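Local coordinates for quinonprotein alcohol dehydrogenase-like protein (PDB 4R5O), which is of unknown function but binds calcium and joins an immunoglobulin-like beta-sandwich domain to a seven-bladed beta-propeller, at residues I230-K235 with D285-T290. Numbering follows the deposited sequence.
Sequences IIYNGK and DGNVYT
Val288 lays its CG2 methyl over one face of the Tyr232 ring, a CH-pi contact with the carbon 3.6 Å from the ring centroid and 15° off the normal. The methyl sits toward the CG and CD1 side of the ring, while Val288 CB faces the CD2 and CE2 side at 4.0 Å from each. Ile230, two residues before Tyr232 on strand 228-232, brings its CD1 to 4.0 Å from Val288 CG2, so this one methyl is shared between the tyrosine face and the isoleucine end. With CG anti to the backbone N (chi1 -174°), the tyrosine reaches across to the 285-290 segment, where Gly286 O lies at the ring edge near its plane. The Tyr232 hydroxyl hydrogen-bonds to the backbone O of Ile303, on the strand paired with 288-294. Replacing Tyr232 by alanine is likely to strip Val288 CG2 of its aromatic face and Ile303 O of this hydroxyl partner. In the turn leading into strand 288-294, Asp285 OD1 accepts from Asn287 N (2.9 Å), an Asx turn, and its OD2 accepts from Tyr289 OH. Tyr232 itself opens a type I' turn through Lys235, closing the hairpin of strands 228-232 and 235-239. Packing of this kind, side chains meeting between the sheets of two successive blades, is typical of the seven-bladed beta-propeller.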
loop_
_atom_site.group_PDB
_atom_site.type_symbol
_atom_site.label_atom_id
_atom_site.label_comp_id
_atom_site.label_asym_id
_atom_site.label_seq_id
_atom_site.Cartn_x
_atom_site.Cartn_y
_atom_site.Cartn_z
ATOM N N ILE A 230 -8.626 14.663 5.566
ATOM C CA ILE A 230 -9.343 13.817 6.517
ATOM C C ILE A 230 -10.808 14.197 6.477
ATOM O O ILE A 230 -11.136 15.336 6.129
ATOM C CB ILE A 230 -8.753 13.927 7.959
ATOM C CG1 ILE A 230 -9.126 12.696 8.835
ATOM C CG2 ILE A 230 -9.082 15.279 8.633
ATOM C CD1 ILE A 230 -8.454 12.548 10.163
ATOM N N ILE A 231 -11.694 13.239 6.814
ATOM C CA ILE A 231 -13.117 13.503 6.950
ATOM C C ILE A 231 -13.356 13.756 8.429
ATOM O O ILE A 231 -12.921 12.957 9.266
ATOM C CB ILE A 231 -14.049 12.406 6.362
ATOM C CG1 ILE A 231 -13.669 11.995 4.931
ATOM C CG2 ILE A 231 -15.526 12.792 6.479
ATOM C CD1 ILE A 231 -13.606 13.048 3.888
ATOM N N TYR A 232 -14.019 14.869 8.750
ATOM C CA TYR A 232 -14.299 15.229 10.128
ATOM C C TYR A 232 -15.546 16.056 10.187
ATOM O O TYR A 232 -15.603 17.122 9.558
ATOM C CB TYR A 232 -13.102 15.991 10.719
ATOM C CG TYR A 232 -13.184 16.320 12.192
ATOM C CD1 TYR A 232 -13.454 15.326 13.132
ATOM C CD2 TYR A 232 -12.809 17.576 12.665
ATOM C CE1 TYR A 232 -13.465 15.597 14.495
ATOM C CE2 TYR A 232 -12.776 17.853 14.031
ATOM C CZ TYR A 232 -13.089 16.850 14.947
ATOM O OH TYR A 232 -13.008 17.060 16.311
ATOM N N ASN A 233 -16.559 15.557 10.939
ATOM C CA ASN A 233 -17.852 16.210 11.158
ATOM C C ASN A 233 -18.451 16.767 9.863
ATOM O O ASN A 233 -18.749 17.973 9.783
ATOM C CB ASN A 233 -17.740 17.340 12.183
ATOM C CG ASN A 233 -18.005 16.881 13.581
ATOM O OD1 ASN A 233 -17.171 16.222 14.225
ATOM N ND2 ASN A 233 -19.210 17.188 14.051
ATOM N N GLY A 234 -18.614 15.881 8.878
ATOM C CA GLY A 234 -19.220 16.207 7.597
ATOM C C GLY A 234 -18.398 17.089 6.685
ATOM O O GLY A 234 -18.902 17.512 5.636
ATOM N N LYS A 235 -17.117 17.329 7.050
ATOM C CA LYS A 235 -16.209 18.172 6.272
ATOM C C LYS A 235 -14.956 17.436 5.836
ATOM O O LYS A 235 -14.531 16.486 6.484
ATOM C CB LYS A 235 -15.769 19.428 7.074
ATOM C CG LYS A 235 -16.888 20.314 7.654
ATOM C CD LYS A 235 -17.783 20.942 6.610
ATOM C CE LYS A 235 -18.898 21.721 7.272
ATOM N NZ LYS A 235 -19.753 22.432 6.278
ATOM N N ASP A 285 -9.094 11.133 21.939
ATOM C CA ASP A 285 -10.067 12.060 22.522
ATOM C C ASP A 285 -11.245 12.357 21.540
ATOM O O ASP A 285 -12.178 13.079 21.905
ATOM C CB ASP A 285 -9.376 13.372 22.918
ATOM C CG ASP A 285 -8.797 14.203 21.794
ATOM O OD1 ASP A 285 -8.749 13.714 20.652
ATOM O OD2 ASP A 285 -8.385 15.335 22.060
ATOM N N GLY A 286 -11.161 11.816 20.317
ATOM C CA GLY A 286 -12.159 11.958 19.259
ATOM C C GLY A 286 -11.989 13.209 18.431
ATOM O O GLY A 286 -12.841 13.518 17.591
ATOM N N ASN A 287 -10.884 13.940 18.667
ATOM C CA ASN A 287 -10.575 15.189 17.977
ATOM C C ASN A 287 -9.514 14.969 16.898
ATOM O O ASN A 287 -8.818 13.951 16.900
ATOM C CB ASN A 287 -10.118 16.273 18.965
ATOM C CG ASN A 287 -11.231 16.792 19.840
ATOM O OD1 ASN A 287 -11.065 16.972 21.044
ATOM N ND2 ASN A 287 -12.422 16.936 19.295
ATOM N N VAL A 288 -9.444 15.913 15.936
ATOM C CA VAL A 288 -8.490 15.864 14.834
ATOM C C VAL A 288 -7.387 16.819 15.161
ATOM O O VAL A 288 -7.644 17.932 15.612
ATOM C CB VAL A 288 -9.151 16.145 13.465
ATOM C CG1 VAL A 288 -8.128 16.503 12.388
ATOM C CG2 VAL A 288 -9.979 14.935 13.047
ATOM N N TYR A 289 -6.149 16.367 14.942
ATOM C CA TYR A 289 -4.944 17.131 15.191
ATOM C C TYR A 289 -4.126 17.302 13.954
ATOM O O TYR A 289 -3.978 16.375 13.169
ATOM C CB TYR A 289 -4.081 16.436 16.262
ATOM C CG TYR A 289 -4.648 16.487 17.655
ATOM C CD1 TYR A 289 -5.688 15.646 18.037
ATOM C CD2 TYR A 289 -4.058 17.279 18.636
ATOM C CE1 TYR A 289 -6.200 15.670 19.335
ATOM C CE2 TYR A 289 -4.550 17.302 19.943
ATOM C CZ TYR A 289 -5.620 16.493 20.287
ATOM O OH TYR A 289 -6.069 16.488 21.577
ATOM N N THR A 290 -3.536 18.472 13.808
ATOM C CA THR A 290 -2.582 18.771 12.751
ATOM C C THR A 290 -1.538 19.694 13.377
ATOM O O THR A 290 -1.564 19.907 14.576
ATOM C CB THR A 290 -3.273 19.329 11.496
ATOM O OG1 THR A 290 -2.335 19.322 10.407
ATOM C CG2 THR A 290 -3.896 20.730 11.701
#